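Local coordinates for MMS19 nucleotide excision repair protein homolog (Mus musculus, PDB 6TBL) that probably helps, as a key part of the cytosolic iron-sulfur assembly complex, to insert iron-sulfur clusters into proteins of DNA metabolism and genome integrity, at residues L12-L17 against V47-T52; S27-L32 against M63-A68; A68-M73 against R93-P98. One frame throughout, in Å; residues are numbered along the deposited sequence.

Contact 1. Residues L12-L17 against V47-T52; sequences LLLEAL and VDTLVT
Leu14, on helix 9-16 of HEAT repeat 2, meets Leu50 and Thr49, on helix 47-57 of HEAT repeat 3, entirely through methyl groups. The closest approach is Leu14 CD2 to Leu50 CD2, 3.7 Å, with the two leucine side chains crossing at a slant. Both have CG beside the backbone N and opposite the carbonyl carbon (chi1 -64° for Leu14, -73° for Leu50), and chi2 close to extended. Leu14 sets out toward the other helix, whereas Leu50 leaves its own helix at the flank and gets there by its length, through CD2. The second branch of Leu14 lies next to Thr49, with CD1 4.4 Å from Thr49 CG2. Thr49 has its hydroxyl opposite the backbone N (chi1 -178°), which leaves the methyl for the leucine. One turn on from Leu14, Leu17 CD1 lies 4.6 Å from Leu50 CD2, a looser approach; Leu17 also packs on Phe54 and Leu57, further along helix 47-57, and on Leu32 of helix 22-38. His46 adds a side chain against Leu14. The nearest CA atoms, those of Leu14 and Leu50, remain 7.6 Å apart, a gap bridged by side chains of leucine length. No hydrogen bond or charge pair joins the two segments, which implies that dispersion and the removal of apolar surface from water hold this small, partly buried interface together.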
loop_
_atom_site.group_PDB
_atom_site.type_symbol
_atom_site.label_atom_id
_atom_site.label_comp_id
_atom_site.label_asym_id
_atom_site.label_seq_id
_atom_site.Cartn_x
_atom_site.Cartn_y
_atom_site.Cartn_z
ATOM N N LEU A 12 -15.559 -32.404 26.072
ATOM C CA LEU A 12 -15.438 -31.675 27.328
ATOM C C LEU A 12 -14.252 -30.721 27.298
ATOM O O LEU A 12 -14.313 -29.630 27.877
ATOM C CB LEU A 12 -15.316 -32.651 28.494
ATOM C CG LEU A 12 -16.505 -33.600 28.641
ATOM C CD1 LEU A 12 -16.303 -34.547 29.806
ATOM C CD2 LEU A 12 -17.795 -32.814 28.802
ATOM N N LEU A 13 -13.161 -31.116 26.636
ATOM C CA LEU A 13 -12.036 -30.203 26.464
ATOM C C LEU A 13 -12.426 -29.012 25.601
ATOM O O LEU A 13 -12.040 -27.872 25.887
ATOM C CB LEU A 13 -10.848 -30.938 25.844
ATOM C CG LEU A 13 -10.108 -31.940 26.727
ATOM C CD1 LEU A 13 -9.045 -32.669 25.921
ATOM C CD2 LEU A 13 -9.485 -31.233 27.918
ATOM N N LEU A 14 -13.190 -29.258 24.536
ATOM C CA LEU A 14 -13.624 -28.167 23.673
ATOM C C LEU A 14 -14.583 -27.237 24.403
ATOM O O LEU A 14 -14.456 -26.011 24.316
ATOM C CB LEU A 14 -14.268 -28.729 22.407
ATOM C CG LEU A 14 -13.338 -29.542 21.508
ATOM C CD1 LEU A 14 -14.096 -30.105 20.321
ATOM C CD2 LEU A 14 -12.163 -28.697 21.047
ATOM N N GLU A 15 -15.545 -27.802 25.135
ATOM C CA GLU A 15 -16.483 -26.980 25.889
ATOM C C GLU A 15 -15.815 -26.254 27.047
ATOM O O GLU A 15 -16.339 -25.234 27.506
ATOM C CB GLU A 15 -17.639 -27.840 26.400
ATOM C CG GLU A 15 -18.633 -28.219 25.320
ATOM C CD GLU A 15 -19.336 -27.009 24.737
ATOM O OE1 GLU A 15 -19.733 -26.120 25.520
ATOM O OE2 GLU A 15 -19.482 -26.941 23.497
ATOM N N ALA A 16 -14.675 -26.751 27.529
ATOM C CA ALA A 16 -13.955 -26.055 28.587
ATOM C C ALA A 16 -13.344 -24.747 28.105
ATOM O O ALA A 16 -13.054 -23.872 28.928
ATOM C CB ALA A 16 -12.866 -26.956 29.169
ATOM N N LEU A 17 -13.145 -24.592 26.794
ATOM C CA LEU A 17 -12.610 -23.345 26.260
ATOM C C LEU A 17 -13.571 -22.179 26.447
ATOM O O LEU A 17 -13.132 -21.024 26.454
ATOM C CB LEU A 17 -12.276 -23.507 24.778
ATOM C CG LEU A 17 -11.182 -24.520 24.444
ATOM C CD1 LEU A 17 -11.127 -24.773 22.952
ATOM C CD2 LEU A 17 -9.839 -24.029 24.949
ATOM N N VAL A 47 -11.609 -27.788 13.647
ATOM C CA VAL A 47 -10.782 -26.612 13.383
ATOM C C VAL A 47 -11.569 -25.332 13.629
ATOM O O VAL A 47 -11.056 -24.378 14.229
ATOM C CB VAL A 47 -10.218 -26.658 11.950
ATOM C CG1 VAL A 47 -9.625 -25.314 11.576
ATOM C CG2 VAL A 47 -9.165 -27.731 11.841
ATOM N N ASP A 48 -12.828 -25.294 13.191
ATOM C CA ASP A 48 -13.594 -24.057 13.281
ATOM C C ASP A 48 -13.769 -23.616 14.727
ATOM O O ASP A 48 -13.585 -22.436 15.051
ATOM C CB ASP A 48 -14.952 -24.222 12.605
ATOM C CG ASP A 48 -15.640 -22.896 12.365
ATOM O OD1 ASP A 48 -15.347 -22.249 11.334
ATOM O OD2 ASP A 48 -16.462 -22.490 13.214
ATOM N N THR A 49 -14.112 -24.550 15.617
ATOM C CA THR A 49 -14.259 -24.191 17.022
ATOM C C THR A 49 -12.908 -24.027 17.712
ATOM O O THR A 49 -12.803 -23.266 18.682
ATOM C CB THR A 49 -15.120 -25.231 17.747
ATOM O OG1 THR A 49 -15.306 -24.838 19.111
ATOM C CG2 THR A 49 -14.472 -26.604 17.699
ATOM N N LEU A 50 -11.868 -24.711 17.231
ATOM C CA LEU A 50 -10.533 -24.502 17.784
ATOM C C LEU A 50 -10.020 -23.106 17.449
ATOM O O LEU A 50 -9.555 -22.376 18.333
ATOM C CB LEU A 50 -9.568 -25.573 17.268
ATOM C CG LEU A 50 -9.733 -26.986 17.838
ATOM C CD1 LEU A 50 -8.898 -27.994 17.055
ATOM C CD2 LEU A 50 -9.388 -27.037 19.320
ATOM N N VAL A 51 -10.108 -22.718 16.176
ATOM C CA VAL A 51 -9.659 -21.390 15.762
ATOM C C VAL A 51 -10.445 -20.311 16.494
ATOM O O VAL A 51 -9.873 -19.344 17.013
ATOM C CB VAL A 51 -9.779 -21.235 14.235
ATOM C CG1 VAL A 51 -9.536 -19.795 13.827
ATOM C CG2 VAL A 51 -8.801 -22.156 13.531
ATOM N N THR A 52 -11.768 -20.467 16.556
ATOM C CA THR A 52 -12.612 -19.449 17.174
ATOM C C THR A 52 -12.248 -19.242 18.640
ATOM O O THR A 52 -11.970 -18.116 19.069
ATOM C CB THR A 52 -14.084 -19.839 17.039
ATOM O OG1 THR A 52 -14.363 -20.192 15.679
ATOM C CG2 THR A 52 -14.981 -18.681 17.445
#

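Contact 2. Residues S27-L32 against M63-A68; sequences STLSCL and MAVRIA
This is a buried apolar helix-to-helix contact between successive HEAT repeats: helix 22-38 of repeat 2 lies against helix 63-76 of repeat 3, each the later of the two main helices in its repeat. Leu29 reaches across and Ala68 receives it. Leu29 CD1 sits 3.7 Å from Ala68 CB, and the same leucine also leans in with its root, its CB being 4.1 Å from Ala68 CB. The small alanine lets the backbones come near each other, so that the CA atoms of Leu29 and Ala68 are 6.4 Å apart. With CG opposite the carbonyl carbon (chi1 -75°) and chi2 at 168°, Leu29 carries CD1 over the alanine methyl and on toward the preceding turn, where it lies 4.1 Å from Val65 O. Val65 itself borders the site more loosely, Leu29 CD1 to Val65 CG1 being 4.5 Å. No hydrogen bond crosses. On the outer side of helix 22-38, Ser30 turns its hydroxyl back upon its own helix and gives a hydrogen bond from OG to Ser27 O (2.7 Å), tilted 28° from the carbonyl plane, so this polar group is satisfied locally. Phe54 and Leu57 of helix 47-57 close in on Leu29, and Leu26 of helix 22-38 covers Val65 and Ala68. Helix 63-76 is thus sandwiched: Ala68 and Val65 meet helix 22-38, while Ile67 packs on Leu105 and Val106 of helix 104-118 and Arg66 forms a salt bridge with Asp101.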
loop_
_atom_site.group_PDB
_atom_site.type_symbol
_atom_site.label_atom_id
_atom_site.label_comp_id
_atom_site.label_asym_id
_atom_site.label_seq_id
_atom_site.Cartn_x
_atom_site.Cartn_y
_atom_site.Cartn_z
ATOM N N SER A 27 -6.221 -25.019 32.126
ATOM C CA SER A 27 -6.214 -26.469 32.283
ATOM C C SER A 27 -6.475 -27.171 30.955
ATOM O O SER A 27 -5.717 -28.063 30.555
ATOM C CB SER A 27 -7.250 -26.885 33.329
ATOM O OG SER A 27 -7.274 -28.291 33.494
ATOM N N THR A 28 -7.539 -26.779 30.251
ATOM C CA THR A 28 -7.859 -27.453 28.998
ATOM C C THR A 28 -6.847 -27.127 27.904
ATOM O O THR A 28 -6.568 -27.977 27.052
ATOM C CB THR A 28 -9.277 -27.095 28.545
ATOM O OG1 THR A 28 -9.554 -27.719 27.286
ATOM C CG2 THR A 28 -9.441 -25.590 28.408
ATOM N N LEU A 29 -6.280 -25.917 27.919
ATOM C CA LEU A 29 -5.295 -25.553 26.904
ATOM C C LEU A 29 -4.030 -26.394 27.029
ATOM O O LEU A 29 -3.398 -26.723 26.019
ATOM C CB LEU A 29 -4.962 -24.065 27.000
ATOM C CG LEU A 29 -6.010 -23.087 26.469
ATOM C CD1 LEU A 29 -5.680 -21.666 26.895
ATOM C CD2 LEU A 29 -6.107 -23.181 24.954
ATOM N N SER A 30 -3.644 -26.753 28.256
ATOM C CA SER A 30 -2.470 -27.598 28.436
ATOM C C SER A 30 -2.695 -29.014 27.921
ATOM O O SER A 30 -1.721 -29.734 27.677
ATOM C CB SER A 30 -2.066 -27.640 29.910
ATOM O OG SER A 30 -3.047 -28.305 30.688
ATOM N N CYS A 31 -3.950 -29.428 27.759
ATOM C CA CYS A 31 -4.262 -30.721 27.167
ATOM C C CYS A 31 -4.399 -30.649 25.655
ATOM O O CYS A 31 -4.056 -31.613 24.960
ATOM C CB CYS A 31 -5.560 -31.278 27.756
ATOM S SG CYS A 31 -5.479 -31.639 29.505
ATOM N N LEU A 32 -4.888 -29.525 25.135
ATOM C CA LEU A 32 -5.185 -29.419 23.712
ATOM C C LEU A 32 -3.921 -29.295 22.870
ATOM O O LEU A 32 -3.856 -29.845 21.766
ATOM C CB LEU A 32 -6.114 -28.232 23.469
ATOM C CG LEU A 32 -7.540 -28.429 23.981
ATOM C CD1 LEU A 32 -8.323 -27.131 23.914
ATOM C CD2 LEU A 32 -8.239 -29.520 23.182
ATOM N N MET A 63 -2.606 -13.024 31.638
ATOM C CA MET A 63 -1.439 -13.110 30.767
ATOM C C MET A 63 -1.106 -14.559 30.435
ATOM O O MET A 63 -0.706 -14.867 29.306
ATOM C CB MET A 63 -0.243 -12.422 31.423
ATOM C CG MET A 63 0.958 -12.243 30.512
ATOM S SD MET A 63 2.466 -11.904 31.436
ATOM C CE MET A 63 1.826 -10.896 32.774
ATOM N N ALA A 64 -1.272 -15.465 31.402
ATOM C CA ALA A 64 -0.943 -16.867 31.165
ATOM C C ALA A 64 -1.903 -17.503 30.169
ATOM O O ALA A 64 -1.501 -18.350 29.365
ATOM C CB ALA A 64 -0.949 -17.639 32.483
ATOM N N VAL A 65 -3.175 -17.107 30.210
ATOM C CA VAL A 65 -4.150 -17.644 29.266
ATOM C C VAL A 65 -3.835 -17.178 27.850
ATOM O O VAL A 65 -3.848 -17.974 26.904
ATOM C CB VAL A 65 -5.580 -17.258 29.691
ATOM C CG1 VAL A 65 -6.582 -17.648 28.615
ATOM C CG2 VAL A 65 -5.937 -17.926 31.008
ATOM N N ARG A 66 -3.545 -15.885 27.684
ATOM C CA ARG A 66 -3.195 -15.374 26.360
ATOM C C ARG A 66 -1.985 -16.104 25.791
ATOM O O ARG A 66 -1.945 -16.418 24.596
ATOM C CB ARG A 66 -2.932 -13.870 26.427
ATOM C CG ARG A 66 -4.183 -13.028 26.616
ATOM C CD ARG A 66 -3.885 -11.536 26.525
ATOM N NE ARG A 66 -3.652 -10.928 27.833
ATOM C CZ ARG A 66 -2.479 -10.464 28.249
ATOM N NH1 ARG A 66 -1.419 -10.531 27.458
ATOM N NH2 ARG A 66 -2.368 -9.927 29.456
ATOM N N ILE A 67 -0.999 -16.398 26.638
ATOM C CA ILE A 67 0.186 -17.119 26.185
ATOM C C ILE A 67 -0.183 -18.529 25.740
ATOM O O ILE A 67 0.184 -18.969 24.643
ATOM C CB ILE A 67 1.256 -17.138 27.292
ATOM C CG1 ILE A 67 1.830 -15.735 27.491
ATOM C CG2 ILE A 67 2.349 -18.149 26.965
ATOM C CD1 ILE A 67 2.830 -15.643 28.613
ATOM N N ALA A 68 -0.919 -19.257 26.582
ATOM C CA ALA A 68 -1.304 -20.621 26.237
ATOM C C ALA A 68 -2.179 -20.652 24.989
ATOM O O ALA A 68 -2.040 -21.549 24.147
ATOM C CB ALA A 68 -2.024 -21.277 27.415
#

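Contact 3. Residues A68-M73 against R93-P98; sequences AALQCM and RALAKP
Neighbouring HEAT repeats in this C-terminal part of MMS19 meet here: helix 63-76, from repeat 3, presents Leu70 and Met73 to residues 93-98, at the C-terminal part of helix 81-94, in repeat 4. Leu70 and Leu95 carry the contact. CD2 of Leu70 touches Leu95 CD2 at 3.8 Å and Pro98 CG at 4.1 Å, while Leu70 CD1 lies 4.0 Å from Pro98 CB, so the branched end of the leucine rests across the CB-CG side of the pyrrolidine. Leu70 and Leu95 run past one another in opposite directions, each with CG beside the backbone N and opposite the carbonyl carbon. Met73, one turn after Leu70, completes the cluster at the other branch of Leu95: three successive torsions near -60° (chi1 -71°) curl its chain and bring CE to 4.4 Å from Leu95 CD1. A type I turn from Ala94 to Lys97, with Lys97 N bonded to Ala94 O at 3.3 Å, brings Leu95 and Pro98 to face the same helix. All four touching residues are buried and no hydrogen bond joins the segments. Val106 and Ala110 of helix 104-118 cover Leu70, Ala110 also meeting Pro98, while Phe54 and Leu55 of helix 47-57 pack on Met73. An apolar seam between consecutive repeats, each built on a pair of antiparallel helices, is characteristic of the HEAT-repeat solenoid.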
loop_
_atom_site.group_PDB
_atom_site.type_symbol
_atom_site.label_atom_id
_atom_site.label_comp_id
_atom_site.label_asym_id
_atom_site.label_seq_id
_atom_site.Cartn_x
_atom_site.Cartn_y
_atom_site.Cartn_z
ATOM N N ALA A 68 -0.919 -19.257 26.582
ATOM C CA ALA A 68 -1.304 -20.621 26.237
ATOM C C ALA A 68 -2.179 -20.652 24.989
ATOM O O ALA A 68 -2.040 -21.549 24.147
ATOM C CB ALA A 68 -2.024 -21.277 27.415
ATOM N N ALA A 69 -3.079 -19.677 24.848
ATOM C CA ALA A 69 -3.948 -19.633 23.677
ATOM C C ALA A 69 -3.141 -19.455 22.397
ATOM O O ALA A 69 -3.409 -20.120 21.388
ATOM C CB ALA A 69 -4.974 -18.511 23.824
ATOM N N LEU A 70 -2.143 -18.568 22.421
ATOM C CA LEU A 70 -1.319 -18.351 21.236
ATOM C C LEU A 70 -0.425 -19.549 20.941
ATOM O O LEU A 70 -0.140 -19.831 19.771
ATOM C CB LEU A 70 -0.476 -17.089 21.409
ATOM C CG LEU A 70 -1.262 -15.781 21.503
ATOM C CD1 LEU A 70 -0.328 -14.618 21.788
ATOM C CD2 LEU A 70 -2.053 -15.536 20.229
ATOM N N GLN A 71 0.032 -20.256 21.977
ATOM C CA GLN A 71 0.811 -21.468 21.743
ATOM C C GLN A 71 -0.022 -22.543 21.061
ATOM O O GLN A 71 0.514 -23.341 20.283
ATOM C CB GLN A 71 1.384 -21.989 23.060
ATOM C CG GLN A 71 2.399 -21.062 23.703
ATOM C CD GLN A 71 2.934 -21.599 25.015
ATOM O OE1 GLN A 71 2.545 -22.676 25.467
ATOM N NE2 GLN A 71 3.835 -20.849 25.635
ATOM N N CYS A 72 -1.326 -22.585 21.339
ATOM C CA CYS A 72 -2.203 -23.497 20.614
ATOM C C CYS A 72 -2.421 -23.026 19.181
ATOM O O CYS A 72 -2.518 -23.847 18.261
ATOM C CB CYS A 72 -3.534 -23.633 21.347
ATOM S SG CYS A 72 -3.470 -24.714 22.788
ATOM N N MET A 73 -2.513 -21.709 18.978
ATOM C CA MET A 73 -2.598 -21.171 17.623
ATOM C C MET A 73 -1.370 -21.557 16.812
ATOM O O MET A 73 -1.471 -21.840 15.613
ATOM C CB MET A 73 -2.750 -19.653 17.669
ATOM C CG MET A 73 -4.098 -19.186 18.165
ATOM S SD MET A 73 -5.421 -19.764 17.089
ATOM C CE MET A 73 -4.936 -19.027 15.532
ATOM N N ARG A 93 -5.030 -11.710 10.253
ATOM C CA ARG A 93 -5.635 -10.458 10.694
ATOM C C ARG A 93 -5.885 -10.471 12.198
ATOM O O ARG A 93 -5.597 -9.487 12.890
ATOM C CB ARG A 93 -6.935 -10.208 9.927
ATOM C CG ARG A 93 -6.776 -10.265 8.414
ATOM C CD ARG A 93 -8.119 -10.311 7.704
ATOM N NE ARG A 93 -8.870 -9.073 7.874
ATOM C CZ ARG A 93 -9.974 -8.773 7.199
ATOM N NH1 ARG A 93 -10.593 -7.620 7.417
ATOM N NH2 ARG A 93 -10.457 -9.621 6.301
ATOM N N ALA A 94 -6.402 -11.585 12.726
ATOM C CA ALA A 94 -6.700 -11.659 14.154
ATOM C C ALA A 94 -5.430 -11.627 14.996
ATOM O O ALA A 94 -5.388 -10.962 16.037
ATOM C CB ALA A 94 -7.511 -12.917 14.459
ATOM N N LEU A 95 -4.384 -12.339 14.568
ATOM C CA LEU A 95 -3.148 -12.379 15.341
ATOM C C LEU A 95 -2.377 -11.065 15.295
ATOM O O LEU A 95 -1.378 -10.932 16.007
ATOM C CB LEU A 95 -2.256 -13.527 14.857
ATOM C CG LEU A 95 -2.783 -14.930 15.172
ATOM C CD1 LEU A 95 -1.802 -16.002 14.730
ATOM C CD2 LEU A 95 -3.088 -15.062 16.653
ATOM N N ALA A 96 -2.812 -10.097 14.487
ATOM C CA ALA A 96 -2.159 -8.793 14.497
ATOM C C ALA A 96 -2.399 -8.058 15.808
ATOM O O ALA A 96 -1.549 -7.273 16.244
ATOM C CB ALA A 96 -2.643 -7.953 13.316
ATOM N N LYS A 97 -3.546 -8.297 16.452
ATOM C CA LYS A 97 -3.821 -7.622 17.720
ATOM C C LYS A 97 -2.889 -8.090 18.832
ATOM O O LYS A 97 -2.309 -7.231 19.518
ATOM C CB LYS A 97 -5.297 -7.791 18.091
ATOM C CG LYS A 97 -5.661 -7.270 19.471
ATOM C CD LYS A 97 -7.103 -7.612 19.822
ATOM C CE LYS A 97 -7.472 -7.109 21.206
ATOM N NZ LYS A 97 -8.875 -7.451 21.563
ATOM N N PRO A 98 -2.690 -9.395 19.069
ATOM C CA PRO A 98 -1.721 -9.804 20.100
ATOM C C PRO A 98 -0.293 -9.384 19.803
ATOM O O PRO A 98 0.542 -9.415 20.716
ATOM C CB PRO A 98 -1.856 -11.333 20.125
ATOM C CG PRO A 98 -3.205 -11.601 19.598
ATOM C CD PRO A 98 -3.429 -10.559 18.546
#

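The three contacts follow the stacking of the repeats. Contacts 1 and 2 both join repeat 2 to repeat 3, through the earlier and the later helices respectively; their centres are 12 Å apart. They touch inside repeat 2, where Leu17 CD2 is 3.6 Å from Leu32 CD1 and Thr28 OG1 probably bonds to Leu13 O. Contacts 2 and 3 share Ala68 on helix 63-76, with Leu29 CD2 packing 3.7 Å from Cys72 SG; this helix thus contacts repeat 2 in contact 2 and repeat 4 in contact 3. Contacts 1 and 3, centres 15 Å apart, do not touch. The potassium ion at Thr77 and Thr81 lies about 13 Å from the side chains of Leu50 and Met73.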